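Local coordinates for protein catechol 2,3-dioxygenase (Rhodococcus sp., PDB 2WL9) that probably cleaves catechol-type aromatic rings with molecular oxygen at an iron centre, next to rather than between the two hydroxyls (extradiol cleavage), at residues 12-15 / 19-22; 25-30 / 231-236; 132-137 / 215-220; 251-256 / 261-266. One frame throughout, in Å; residues are numbered along the deposited sequence.

Contact 1: 12-15 / 19-22; sequences LSVS and AWRD
Val-14 and Trp-20 form the nearest approach of the two backbones, with CA atoms 8.2 Å apart: Val-14 lies near the end of strand 6-14 and Trp-20 in the first half of helix 17-24. Only a short turn joins them, and this beta-alpha unit opens the N-terminal beta-alpha-beta-beta-beta module, the building block of the vicinal oxygen chelate fold. Across so wide a backbone gap, contact calls for a large side chain, and the indole of Trp-20 spans it. Val-14 meets the indole obliquely, its CG1 methyl lying over one ring face on the five-membered part. This methyl is 3.2 Å from NE1 and 3.6 Å from CD1 of Trp-20, a tight fit. With chi1 at -56°, CG1 stands anti to the carbonyl carbon of Val-14 and faces the ring, while CG2 takes the crowded position between backbone N and carbonyl carbon and stays farther off. Valine, being beta-branched, suits the extended strand. Two residues earlier on the same side of the strand, Leu-12 sends CD2 obliquely to the far end of the benzo ring, 4.2 Å from CH2 of Trp-20. Beyond these, Leu-54 of strand 52-56 packs on the indole too, and the ring of Trp-262 meets it with planes about 60° apart. The single buried indole N-H is shared, bonding mainly to the hydroxyl of Ser-258 and weakly to a water lying in the ring plane, 3.2 Å from Trp-20 NE1; the same water accepts from the backbone N of Ser-15, also at 3.2 Å.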
loop_
_atom_site.group_PDB
_atom_site.type_symbol
_atom_site.label_atom_id
_atom_site.label_comp_id
_atom_site.label_asym_id
_atom_site.label_seq_id
_atom_site.Cartn_x
_atom_site.Cartn_y
_atom_site.Cartn_z
ATOM N N LEU C 12 -9.177 -35.850 -23.446
ATOM C CA LEU C 12 -10.414 -35.878 -24.205
ATOM C C LEU C 12 -10.284 -36.848 -25.376
ATOM O O LEU C 12 -9.217 -36.942 -25.988
ATOM C CB LEU C 12 -10.717 -34.476 -24.746
ATOM C CG LEU C 12 -11.614 -33.450 -24.035
ATOM C CD1 LEU C 12 -11.535 -33.452 -22.508
ATOM C CD2 LEU C 12 -11.371 -32.039 -24.605
ATOM N N SER C 13 -11.366 -37.573 -25.663
ATOM C CA SER C 13 -11.471 -38.392 -26.873
ATOM C C SER C 13 -12.203 -37.569 -27.917
ATOM O O SER C 13 -13.302 -37.086 -27.652
ATOM C CB SER C 13 -12.274 -39.666 -26.592
ATOM O OG SER C 13 -11.589 -40.530 -25.704
ATOM N N VAL C 14 -11.590 -37.381 -29.083
ATOM C CA VAL C 14 -12.195 -36.581 -30.155
ATOM C C VAL C 14 -12.204 -37.345 -31.491
ATOM O O VAL C 14 -11.395 -38.250 -31.691
ATOM C CB VAL C 14 -11.506 -35.191 -30.310
ATOM C CG1 VAL C 14 -11.536 -34.419 -28.994
ATOM C CG2 VAL C 14 -10.074 -35.333 -30.793
ATOM N N SER C 15 -13.127 -36.983 -32.383
ATOM C CA SER C 15 -13.226 -37.632 -33.689
ATOM C C SER C 15 -12.600 -36.789 -34.795
ATOM O O SER C 15 -12.243 -37.314 -35.853
ATOM C CB SER C 15 -14.682 -37.957 -34.026
ATOM O OG SER C 15 -15.486 -36.789 -34.054
ATOM N N ALA C 19 -10.998 -29.849 -36.644
ATOM C CA ALA C 19 -12.025 -28.933 -36.146
ATOM C C ALA C 19 -11.664 -28.385 -34.766
ATOM O O ALA C 19 -11.895 -27.211 -34.484
ATOM C CB ALA C 19 -13.389 -29.613 -36.119
ATOM N N TRP C 20 -11.087 -29.243 -33.923
ATOM C CA TRP C 20 -10.672 -28.872 -32.563
ATOM C C TRP C 20 -9.541 -27.847 -32.526
ATOM O O TRP C 20 -9.548 -26.938 -31.690
ATOM C CB TRP C 20 -10.284 -30.116 -31.760
ATOM C CG TRP C 20 -11.427 -30.685 -30.994
ATOM C CD1 TRP C 20 -12.173 -31.779 -31.322
ATOM C CD2 TRP C 20 -11.968 -30.180 -29.770
ATOM N NE1 TRP C 20 -13.142 -31.992 -30.373
ATOM C CE2 TRP C 20 -13.041 -31.023 -29.410
ATOM C CE3 TRP C 20 -11.651 -29.094 -28.943
ATOM C CZ2 TRP C 20 -13.796 -30.820 -28.253
ATOM C CZ3 TRP C 20 -12.407 -28.891 -27.795
ATOM C CH2 TRP C 20 -13.465 -29.752 -27.459
ATOM N N ARG C 21 -8.568 -27.996 -33.419
ATOM C CA ARG C 21 -7.528 -26.980 -33.594
ATOM C C ARG C 21 -8.174 -25.650 -33.967
ATOM O O ARG C 21 -7.952 -24.642 -33.300
ATOM C CB ARG C 21 -6.518 -27.407 -34.668
ATOM C CG ARG C 21 -5.745 -28.669 -34.304
ATOM C CD ARG C 21 -4.751 -29.067 -35.379
ATOM N NE ARG C 21 -3.678 -28.085 -35.511
ATOM C CZ ARG C 21 -2.400 -28.388 -35.720
ATOM N NH1 ARG C 21 -2.012 -29.654 -35.802
ATOM N NH2 ARG C 21 -1.504 -27.421 -35.827
ATOM N N ASP C 22 -8.992 -25.660 -35.018
ATOM C CA ASP C 22 -9.708 -24.459 -35.473
ATOM C C ASP C 22 -10.481 -23.792 -34.337
ATOM O O ASP C 22 -10.499 -22.567 -34.219
ATOM C CB ASP C 22 -10.675 -24.808 -36.613
ATOM C CG ASP C 22 -9.973 -25.020 -37.950
ATOM O OD1 ASP C 22 -8.732 -25.174 -37.989
ATOM O OD2 ASP C 22 -10.684 -25.044 -38.975
HETATM O O HOH W 1 -14.401 -34.056 -32.471
#

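Contact 2: 25-30 / 231-236; sequences AGIMGM and RQQKID
The Schellman motif that ends helix 220-232 packs here on the turn following helix 17-24, with Ile-27 touching both Gln-233 and Ile-235. Ile-27 points its longer branch across the interface between the N-terminal module and the C-terminal half of the chain: CG1 is anti to the carbonyl carbon (chi1 -59°) and CD1 continues outward in an extended line. Ile-235 reaches back with the same torsions, and the two isoleucines meet tip to tip, CD1 of Ile-27 3.6 Å from CD1 of Ile-235. Gln-233 approaches Ile-27 from the opposite direction. Its amide rests on the hydrocarbon branch, NE2 lying 3.6 Å from Ile-27 CG1. Glutamine suits this exposed margin, since its long chain carries the amide out to the isoleucine while the residue stays exposed. Ile-27 also packs on Leu-229 and Val-230 of helix 220-232.

Gln-233 is the first residue to leave helical backbone angles, and Lys-234 follows with a positive phi of 57°. That turn brings Lys-234 N back to Arg-231 O in a weak 3.3 Å bond and Ile-235 N to Val-230 O. Packing of the apolar Ile-235 on Val-230 of the last turn completes the hydrophobic pairing characteristic of a Schellman C-cap.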
loop_
_atom_site.group_PDB
_atom_site.type_symbol
_atom_site.label_atom_id
_atom_site.label_comp_id
_atom_site.label_asym_id
_atom_site.label_seq_id
_atom_site.Cartn_x
_atom_site.Cartn_y
_atom_site.Cartn_z
ATOM N N ALA C 25 -7.851 -23.268 -30.658
ATOM C CA ALA C 25 -6.804 -22.274 -30.914
ATOM C C ALA C 25 -7.346 -21.052 -31.652
ATOM O O ALA C 25 -7.167 -19.913 -31.201
ATOM C CB ALA C 25 -5.632 -22.897 -31.668
ATOM N N GLY C 26 -8.021 -21.294 -32.777
ATOM C CA GLY C 26 -8.478 -20.229 -33.662
ATOM C C GLY C 26 -9.533 -19.311 -33.078
ATOM O O GLY C 26 -9.589 -18.122 -33.405
ATOM N N ILE C 27 -10.375 -19.852 -32.208
ATOM C CA ILE C 27 -11.384 -19.037 -31.540
ATOM C C ILE C 27 -10.998 -18.745 -30.100
ATOM O O ILE C 27 -10.972 -17.583 -29.694
ATOM C CB ILE C 27 -12.781 -19.685 -31.593
ATOM C CG1 ILE C 27 -13.204 -19.888 -33.052
ATOM C CG2 ILE C 27 -13.807 -18.827 -30.820
ATOM C CD1 ILE C 27 -14.473 -20.681 -33.227
ATOM N N MET C 28 -10.699 -19.795 -29.337
ATOM C CA MET C 28 -10.518 -19.660 -27.891
ATOM C C MET C 28 -9.167 -19.071 -27.486
ATOM O O MET C 28 -9.062 -18.421 -26.448
ATOM C CB MET C 28 -10.803 -20.985 -27.160
ATOM C CG MET C 28 -12.251 -21.504 -27.319
ATOM S SD MET C 28 -13.526 -20.274 -26.943
ATOM C CE MET C 28 -14.993 -21.082 -27.582
ATOM N N GLY C 29 -8.144 -19.278 -28.305
ATOM C CA GLY C 29 -6.834 -18.660 -28.048
ATOM C C GLY C 29 -5.823 -19.601 -27.421
ATOM O O GLY C 29 -4.703 -19.199 -27.091
ATOM N N MET C 30 -6.210 -20.860 -27.255
ATOM C CA MET C 30 -5.277 -21.875 -26.754
ATOM C C MET C 30 -4.149 -22.103 -27.750
ATOM O O MET C 30 -4.263 -21.746 -28.917
ATOM C CB MET C 30 -6.004 -23.184 -26.466
ATOM C CG MET C 30 -7.027 -23.032 -25.371
ATOM S SD MET C 30 -7.716 -24.577 -24.796
ATOM C CE MET C 30 -8.786 -23.924 -23.520
ATOM N N ARG C 231 -20.248 -16.370 -32.709
ATOM C CA ARG C 231 -21.442 -15.848 -33.376
ATOM C C ARG C 231 -21.242 -15.752 -34.888
ATOM O O ARG C 231 -22.139 -16.092 -35.670
ATOM C CB ARG C 231 -21.801 -14.470 -32.814
ATOM C CG ARG C 231 -22.309 -14.477 -31.381
ATOM C CD ARG C 231 -23.675 -15.112 -31.294
ATOM N NE ARG C 231 -24.224 -15.072 -29.944
ATOM C CZ ARG C 231 -25.299 -15.753 -29.571
ATOM N NH1 ARG C 231 -25.922 -16.523 -30.453
ATOM N NH2 ARG C 231 -25.748 -15.672 -28.326
ATOM N N GLN C 232 -20.063 -15.278 -35.293
ATOM C CA GLN C 232 -19.700 -15.166 -36.704
ATOM C C GLN C 232 -19.610 -16.542 -37.377
ATOM O O GLN C 232 -20.040 -16.703 -38.518
ATOM C CB GLN C 232 -18.370 -14.419 -36.866
ATOM C CG GLN C 232 -18.046 -14.020 -38.309
ATOM C CD GLN C 232 -16.655 -13.427 -38.476
ATOM O OE1 GLN C 232 -15.666 -13.948 -37.948
ATOM N NE2 GLN C 232 -16.572 -12.333 -39.225
ATOM N N GLN C 233 -19.061 -17.524 -36.665
ATOM C CA GLN C 233 -18.861 -18.866 -37.228
ATOM C C GLN C 233 -20.113 -19.746 -37.113
ATOM O O GLN C 233 -20.077 -20.940 -37.433
ATOM C CB GLN C 233 -17.641 -19.548 -36.596
ATOM C CG GLN C 233 -16.305 -18.886 -36.946
ATOM C CD GLN C 233 -15.104 -19.804 -36.736
ATOM O OE1 GLN C 233 -15.225 -21.032 -36.769
ATOM N NE2 GLN C 233 -13.932 -19.204 -36.520
ATOM N N LYS C 234 -21.210 -19.132 -36.662
ATOM C CA LYS C 234 -22.525 -19.767 -36.526
ATOM C C LYS C 234 -22.520 -21.012 -35.631
ATOM O O LYS C 234 -23.285 -21.956 -35.852
ATOM C CB LYS C 234 -23.143 -20.059 -37.905
ATOM N N ILE C 235 -21.661 -20.990 -34.614
ATOM C CA ILE C 235 -21.576 -22.073 -33.633
ATOM C C ILE C 235 -22.675 -21.895 -32.582
ATOM O O ILE C 235 -22.905 -20.783 -32.102
ATOM C CB ILE C 235 -20.181 -22.128 -32.965
ATOM C CG1 ILE C 235 -19.093 -22.373 -34.019
ATOM C CG2 ILE C 235 -20.139 -23.209 -31.884
ATOM C CD1 ILE C 235 -17.670 -22.330 -33.482
ATOM N N ASP C 236 -23.354 -22.993 -32.246
ATOM C CA ASP C 236 -24.479 -22.979 -31.304
ATOM C C ASP C 236 -24.119 -22.431 -29.929
ATOM O O ASP C 236 -23.156 -22.883 -29.305
ATOM C CB ASP C 236 -25.073 -24.384 -31.154
ATOM C CG ASP C 236 -25.775 -24.864 -32.414
ATOM O OD1 ASP C 236 -26.031 -24.040 -33.317
ATOM O OD2 ASP C 236 -26.083 -26.071 -32.492
#

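Contact 3: 132-137 / 215-220; sequences PGRPMF and IEYTHL
The imidazole of His-219 carries the backbone O of Phe-137 over one face, 3.7 Å above the plane and offset toward the rim, while Thr-218 CB lies at its edge. At the edge of the other ring, that of Tyr-217, sits the CE methyl of Met-136, 3.6 Å from CD1. These contacts bind the loop between the two halves of the vicinal oxygen chelate fold to the end of strand 210-217. Methionine suits the ring edge because its chain, bent at chi3 (71°), brings the methyl across at about a right angle to the tyrosine. Phe-140 meets the same ring with planes about 25° apart.

Arg-134 and Tyr-217 reach toward each other from opposite directions, guanidinium and ring planes 51° apart. Arg-134 NH2 gives Tyr-217 OH a weak, bent bond of 3.2 Å; the stronger partner of that hydroxyl is Met-28 O. The guanidinium is held more firmly by Pro-135 O, practically in its plane, by Asp-222 and, through NE, by Ile-27 O. The bond from Arg-134 NH1 to Pro-135 O is 2.9 Å and nearly straight. The exposed His-219 is held by its own neighbour, Thr-218 OG1 lying 2.6 Å from His-219 ND1 in a hydrogen bond.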
loop_
_atom_site.group_PDB
_atom_site.type_symbol
_atom_site.label_atom_id
_atom_site.label_comp_id
_atom_site.label_asym_id
_atom_site.label_seq_id
_atom_site.Cartn_x
_atom_site.Cartn_y
_atom_site.Cartn_z
ATOM N N PRO C 132 -0.583 -17.717 -28.035
ATOM C CA PRO C 132 -1.980 -18.046 -28.313
ATOM C C PRO C 132 -2.275 -18.343 -29.786
ATOM O O PRO C 132 -1.619 -17.794 -30.674
ATOM C CB PRO C 132 -2.729 -16.788 -27.850
ATOM C CG PRO C 132 -1.724 -15.686 -27.951
ATOM C CD PRO C 132 -0.439 -16.339 -27.525
ATOM N N GLY C 133 -3.252 -19.216 -30.031
ATOM C CA GLY C 133 -3.648 -19.597 -31.390
ATOM C C GLY C 133 -4.429 -18.529 -32.140
ATOM O O GLY C 133 -4.776 -18.704 -33.311
ATOM N N ARG C 134 -4.746 -17.442 -31.443
ATOM C CA ARG C 134 -5.294 -16.236 -32.056
ATOM C C ARG C 134 -4.857 -15.060 -31.188
ATOM O O ARG C 134 -4.521 -15.263 -30.021
ATOM C CB ARG C 134 -6.826 -16.313 -32.211
ATOM C CG ARG C 134 -7.631 -16.627 -30.939
ATOM C CD ARG C 134 -7.833 -15.404 -30.058
ATOM N NE ARG C 134 -8.922 -15.583 -29.095
ATOM C CZ ARG C 134 -9.310 -14.656 -28.222
ATOM N NH1 ARG C 134 -8.700 -13.476 -28.183
ATOM N NH2 ARG C 134 -10.314 -14.905 -27.393
ATOM N N PRO C 135 -4.841 -13.832 -31.746
ATOM C CA PRO C 135 -4.330 -12.699 -30.970
ATOM C C PRO C 135 -5.130 -12.498 -29.693
ATOM O O PRO C 135 -6.357 -12.558 -29.717
ATOM C CB PRO C 135 -4.514 -11.517 -31.930
ATOM C CG PRO C 135 -4.447 -12.137 -33.286
ATOM C CD PRO C 135 -5.218 -13.418 -33.109
ATOM N N MET C 136 -4.434 -12.274 -28.583
ATOM C CA MET C 136 -5.085 -12.167 -27.286
ATOM C C MET C 136 -4.707 -10.879 -26.586
ATOM O O MET C 136 -3.540 -10.474 -26.596
ATOM C CB MET C 136 -4.734 -13.364 -26.395
ATOM C CG MET C 136 -5.490 -14.654 -26.737
ATOM S SD MET C 136 -5.231 -15.987 -25.537
ATOM C CE MET C 136 -6.136 -15.375 -24.115
ATOM N N PHE C 137 -5.710 -10.248 -25.983
ATOM C CA PHE C 137 -5.519 -9.040 -25.181
ATOM C C PHE C 137 -4.777 -9.350 -23.884
ATOM O O PHE C 137 -4.013 -8.521 -23.379
ATOM C CB PHE C 137 -6.877 -8.434 -24.827
ATOM C CG PHE C 137 -7.623 -7.866 -26.004
ATOM C CD1 PHE C 137 -8.538 -8.645 -26.711
ATOM C CD2 PHE C 137 -7.425 -6.542 -26.394
ATOM C CE1 PHE C 137 -9.241 -8.119 -27.800
ATOM C CE2 PHE C 137 -8.120 -6.008 -27.472
ATOM C CZ PHE C 137 -9.033 -6.801 -28.180
ATOM N N ILE C 215 -13.523 -22.090 -19.083
ATOM C CA ILE C 215 -12.217 -21.518 -19.218
ATOM C C ILE C 215 -12.349 -19.986 -18.993
ATOM O O ILE C 215 -13.325 -19.375 -19.361
ATOM C CB ILE C 215 -11.541 -21.822 -20.553
ATOM C CG1 ILE C 215 -12.305 -21.242 -21.724
ATOM C CG2 ILE C 215 -11.272 -23.296 -20.739
ATOM C CD1 ILE C 215 -11.742 -21.556 -23.031
ATOM N N GLU C 216 -11.342 -19.416 -18.364
ATOM C CA GLU C 216 -11.445 -18.026 -17.945
ATOM C C GLU C 216 -10.333 -17.177 -18.544
ATOM O O GLU C 216 -9.162 -17.551 -18.478
ATOM C CB GLU C 216 -11.422 -17.958 -16.414
ATOM C CG GLU C 216 -11.718 -16.577 -15.843
ATOM C CD GLU C 216 -11.607 -16.537 -14.340
ATOM O OE1 GLU C 216 -11.371 -17.597 -13.723
ATOM O OE2 GLU C 216 -11.738 -15.433 -13.773
ATOM N N TYR C 217 -10.708 -16.041 -19.137
ATOM C CA TYR C 217 -9.747 -15.050 -19.613
ATOM C C TYR C 217 -9.415 -14.040 -18.518
ATOM O O TYR C 217 -10.272 -13.729 -17.680
ATOM C CB TYR C 217 -10.331 -14.287 -20.796
ATOM C CG TYR C 217 -10.578 -15.103 -22.036
ATOM C CD1 TYR C 217 -9.515 -15.634 -22.773
ATOM C CD2 TYR C 217 -11.880 -15.315 -22.502
ATOM C CE1 TYR C 217 -9.740 -16.361 -23.932
ATOM C CE2 TYR C 217 -12.118 -16.044 -23.661
ATOM C CZ TYR C 217 -11.043 -16.567 -24.366
ATOM O OH TYR C 217 -11.270 -17.289 -25.510
ATOM N N THR C 218 -8.187 -13.514 -18.529
ATOM C CA THR C 218 -7.825 -12.417 -17.618
ATOM C C THR C 218 -8.502 -11.107 -18.026
ATOM O O THR C 218 -8.858 -10.287 -17.167
ATOM C CB THR C 218 -6.291 -12.170 -17.526
ATOM O OG1 THR C 218 -5.771 -11.855 -18.822
ATOM C CG2 THR C 218 -5.559 -13.374 -16.951
ATOM N N HIS C 219 -8.694 -10.934 -19.334
ATOM C CA HIS C 219 -9.170 -9.681 -19.900
ATOM C C HIS C 219 -10.544 -9.861 -20.531
ATOM O O HIS C 219 -10.769 -10.791 -21.319
ATOM C CB HIS C 219 -8.196 -9.174 -20.968
ATOM C CG HIS C 219 -6.907 -8.638 -20.425
ATOM N ND1 HIS C 219 -6.083 -9.365 -19.594
ATOM C CD2 HIS C 219 -6.289 -7.448 -20.620
ATOM C CE1 HIS C 219 -5.013 -8.648 -19.298
ATOM N NE2 HIS C 219 -5.116 -7.478 -19.905
ATOM N N LEU C 220 -11.454 -8.954 -20.192
ATOM C CA LEU C 220 -12.816 -9.001 -20.716
ATOM C C LEU C 220 -12.830 -9.000 -22.244
ATOM O O LEU C 220 -13.631 -9.697 -22.863
ATOM C CB LEU C 220 -13.654 -7.841 -20.151
ATOM C CG LEU C 220 -15.095 -7.614 -20.645
ATOM C CD1 LEU C 220 -15.928 -8.890 -20.673
ATOM C CD2 LEU C 220 -15.787 -6.557 -19.779
#

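Contact 4: 251-256 / 261-266; sequences TFYCAN and LWEPGW. With FE (Fe (III) ion), chain K.
Glu-263 lies along Tyr-253 in an antiparallel beta hairpin of the C-terminal vicinal oxygen chelate module, filling the hollow over the tyrosine ring. Its CG lies 3.5 Å from the ring centroid, over its centre, a CH-pi contact. Because the glutamate chain is extended, with CG anti to the backbone N (chi1 -174°), its carboxylate stacks over the phenol end, the planes 14° apart. The hairpin register rests on Cys-254 and Trp-262, a hydrogen-bonded pair: Cys-254 N reaches Trp-262 O at 3.0 Å.

Other bumps fit in turn. Pro-264 sets CD over the face of Phe-252, off centre, 4.2 Å from the ring centroid, a second CH-pi contact. Leu-261 brings CD2 within 3.4 Å of Cys-254 O. Gly-265, lacking a side chain, makes room for the Thr-251 methyl, CG2 being 3.7 Å from Gly-265 CA. At the turn end Asn-256 stands its amide at 83° to the indole of Trp-262, while its OD1 bonds Ser-258 N.

Glu-263, His-149 and His-212 bind the iron, and Tyr-253 lines the site; His-244 bonds the tyrosine hydroxyl. Thr-251 OG1 donates to the anti lone pair of Glu-263 OE2 at 2.8 Å, steadying the carboxylate whose other oxygen, OE1, binds the iron at 2.3 Å.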
loop_
_atom_site.group_PDB
_atom_site.type_symbol
_atom_site.label_atom_id
_atom_site.label_comp_id
_atom_site.label_asym_id
_atom_site.label_seq_id
_atom_site.Cartn_x
_atom_site.Cartn_y
_atom_site.Cartn_z
ATOM N N THR C 251 -20.125 -15.079 -18.395
ATOM C CA THR C 251 -19.854 -16.246 -19.249
ATOM C C THR C 251 -20.966 -16.534 -20.249
ATOM O O THR C 251 -22.101 -16.118 -20.058
ATOM C CB THR C 251 -19.669 -17.552 -18.424
ATOM O OG1 THR C 251 -20.953 -18.064 -18.027
ATOM C CG2 THR C 251 -18.785 -17.362 -17.190
ATOM N N PHE C 252 -20.630 -17.256 -21.317
ATOM C CA PHE C 252 -21.639 -17.858 -22.176
ATOM C C PHE C 252 -21.298 -19.336 -22.382
ATOM O O PHE C 252 -20.182 -19.758 -22.082
ATOM C CB PHE C 252 -21.793 -17.091 -23.501
ATOM C CG PHE C 252 -20.613 -17.198 -24.419
ATOM C CD1 PHE C 252 -20.642 -18.078 -25.498
ATOM C CD2 PHE C 252 -19.482 -16.408 -24.230
ATOM C CE1 PHE C 252 -19.561 -18.177 -26.362
ATOM C CE2 PHE C 252 -18.395 -16.505 -25.093
ATOM C CZ PHE C 252 -18.438 -17.394 -26.162
ATOM N N TYR C 253 -22.267 -20.114 -22.858
ATOM C CA TYR C 253 -22.085 -21.545 -23.097
ATOM C C TYR C 253 -22.312 -21.847 -24.572
ATOM O O TYR C 253 -23.386 -21.546 -25.105
ATOM C CB TYR C 253 -23.097 -22.358 -22.283
ATOM C CG TYR C 253 -22.892 -22.385 -20.781
ATOM C CD1 TYR C 253 -22.423 -23.538 -20.153
ATOM C CD2 TYR C 253 -23.205 -21.280 -19.985
ATOM C CE1 TYR C 253 -22.249 -23.594 -18.771
ATOM C CE2 TYR C 253 -23.035 -21.323 -18.592
ATOM C CZ TYR C 253 -22.559 -22.492 -17.993
ATOM O OH TYR C 253 -22.373 -22.571 -16.624
ATOM N N CYS C 254 -21.321 -22.458 -25.221
ATOM C CA CYS C 254 -21.388 -22.752 -26.653
ATOM C C CYS C 254 -20.912 -24.166 -26.982
ATOM O O CYS C 254 -20.166 -24.768 -26.210
ATOM C CB CYS C 254 -20.594 -21.718 -27.463
ATOM S SG CYS C 254 -18.785 -21.750 -27.257
ATOM N N ALA C 255 -21.346 -24.681 -28.133
ATOM C CA ALA C 255 -20.983 -26.032 -28.585
ATOM C C ALA C 255 -19.518 -26.147 -28.984
ATOM O O ALA C 255 -18.944 -25.218 -29.546
ATOM C CB ALA C 255 -21.867 -26.459 -29.753
ATOM N N ASN C 256 -18.922 -27.299 -28.699
ATOM C CA ASN C 256 -17.591 -27.618 -29.214
ATOM C C ASN C 256 -17.660 -28.706 -30.312
ATOM O O ASN C 256 -18.744 -29.214 -30.603
ATOM C CB ASN C 256 -16.615 -27.955 -28.068
ATOM C CG ASN C 256 -17.010 -29.194 -27.280
ATOM O OD1 ASN C 256 -17.397 -30.223 -27.838
ATOM N ND2 ASN C 256 -16.881 -29.106 -25.966
ATOM N N LEU C 261 -20.261 -28.855 -24.346
ATOM C CA LEU C 261 -20.167 -27.401 -24.182
ATOM C C LEU C 261 -18.870 -26.879 -23.585
ATOM O O LEU C 261 -18.326 -27.458 -22.652
ATOM C CB LEU C 261 -21.329 -26.885 -23.329
ATOM C CG LEU C 261 -22.754 -27.111 -23.830
ATOM C CD1 LEU C 261 -23.719 -26.637 -22.770
ATOM C CD2 LEU C 261 -22.977 -26.354 -25.115
ATOM N N TRP C 262 -18.391 -25.768 -24.134
ATOM C CA TRP C 262 -17.376 -24.957 -23.467
ATOM C C TRP C 262 -17.995 -23.637 -23.020
ATOM O O TRP C 262 -18.853 -23.078 -23.708
ATOM C CB TRP C 262 -16.177 -24.711 -24.381
ATOM C CG TRP C 262 -15.172 -25.820 -24.370
ATOM C CD1 TRP C 262 -15.382 -27.119 -23.991
ATOM C CD2 TRP C 262 -13.803 -25.742 -24.790
ATOM N NE1 TRP C 262 -14.224 -27.846 -24.128
ATOM C CE2 TRP C 262 -13.241 -27.027 -24.623
ATOM C CE3 TRP C 262 -12.995 -24.707 -25.290
ATOM C CZ2 TRP C 262 -11.906 -27.312 -24.935
ATOM C CZ3 TRP C 262 -11.660 -24.994 -25.607
ATOM C CH2 TRP C 262 -11.132 -26.284 -25.421
ATOM N N GLU C 263 -17.542 -23.151 -21.870
ATOM C CA GLU C 263 -18.079 -21.953 -21.259
ATOM C C GLU C 263 -16.957 -20.924 -21.061
ATOM O O GLU C 263 -16.355 -20.866 -19.993
ATOM C CB GLU C 263 -18.754 -22.318 -19.927
ATOM C CG GLU C 263 -19.489 -21.174 -19.223
ATOM C CD GLU C 263 -19.636 -21.403 -17.719
ATOM O OE1 GLU C 263 -19.333 -22.516 -17.235
ATOM O OE2 GLU C 263 -20.071 -20.474 -17.017
ATOM N N PRO C 264 -16.664 -20.118 -22.103
ATOM C CA PRO C 264 -15.681 -19.046 -21.965
ATOM C C PRO C 264 -16.184 -17.999 -20.979
ATOM O O PRO C 264 -17.363 -17.643 -21.007
ATOM C CB PRO C 264 -15.611 -18.451 -23.375
ATOM C CG PRO C 264 -16.107 -19.536 -24.267
ATOM C CD PRO C 264 -17.173 -20.209 -23.482
ATOM N N GLY C 265 -15.301 -17.517 -20.118
ATOM C CA GLY C 265 -15.711 -16.580 -19.074
ATOM C C GLY C 265 -14.660 -15.578 -18.653
ATOM O O GLY C 265 -13.527 -15.603 -19.145
ATOM N N TRP C 266 -15.064 -14.687 -17.748
ATOM C CA TRP C 266 -14.225 -13.619 -17.218
ATOM C C TRP C 266 -14.762 -13.155 -15.866
ATOM O O TRP C 266 -15.975 -13.123 -15.654
ATOM C CB TRP C 266 -14.192 -12.421 -18.172
ATOM C CG TRP C 266 -13.502 -11.218 -17.583
ATOM C CD1 TRP C 266 -12.165 -10.970 -17.577
ATOM C CD2 TRP C 266 -14.119 -10.118 -16.895
ATOM N NE1 TRP C 266 -11.902 -9.779 -16.933
ATOM C CE2 TRP C 266 -13.084 -9.236 -16.506
ATOM C CE3 TRP C 266 -15.445 -9.796 -16.565
ATOM C CZ2 TRP C 266 -13.330 -8.049 -15.810
ATOM C CZ3 TRP C 266 -15.691 -8.614 -15.868
ATOM C CH2 TRP C 266 -14.638 -7.755 -15.498
HETATM FE FE FE K . -20.057 -23.488 -15.271
#

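How the contacts relate
Contact 4 is the most central, buried throughout and built of strand bonds, stacked side chains and a metal; contact 1 is also buried but nearly all apolar. Contact 2 is only partly buried, and contact 3, though mostly buried, comes to the surface at His-219. Contacts 3 and 4 share a sheet: strands 210-217 and 261-266 run side by side, Ile-215 O meeting Gly-265 N at 2.8 Å. Contact 3 nests inside the long loop that contact 2 closes. Contact 2 also joins contact 4, Asp-236 O lying 2.8 Å from Ala-255 N, and bridges the two halves. The segments of contact 1 lie in the N-terminal module, yet Trp-20 packs on Trp-262 of contact 4.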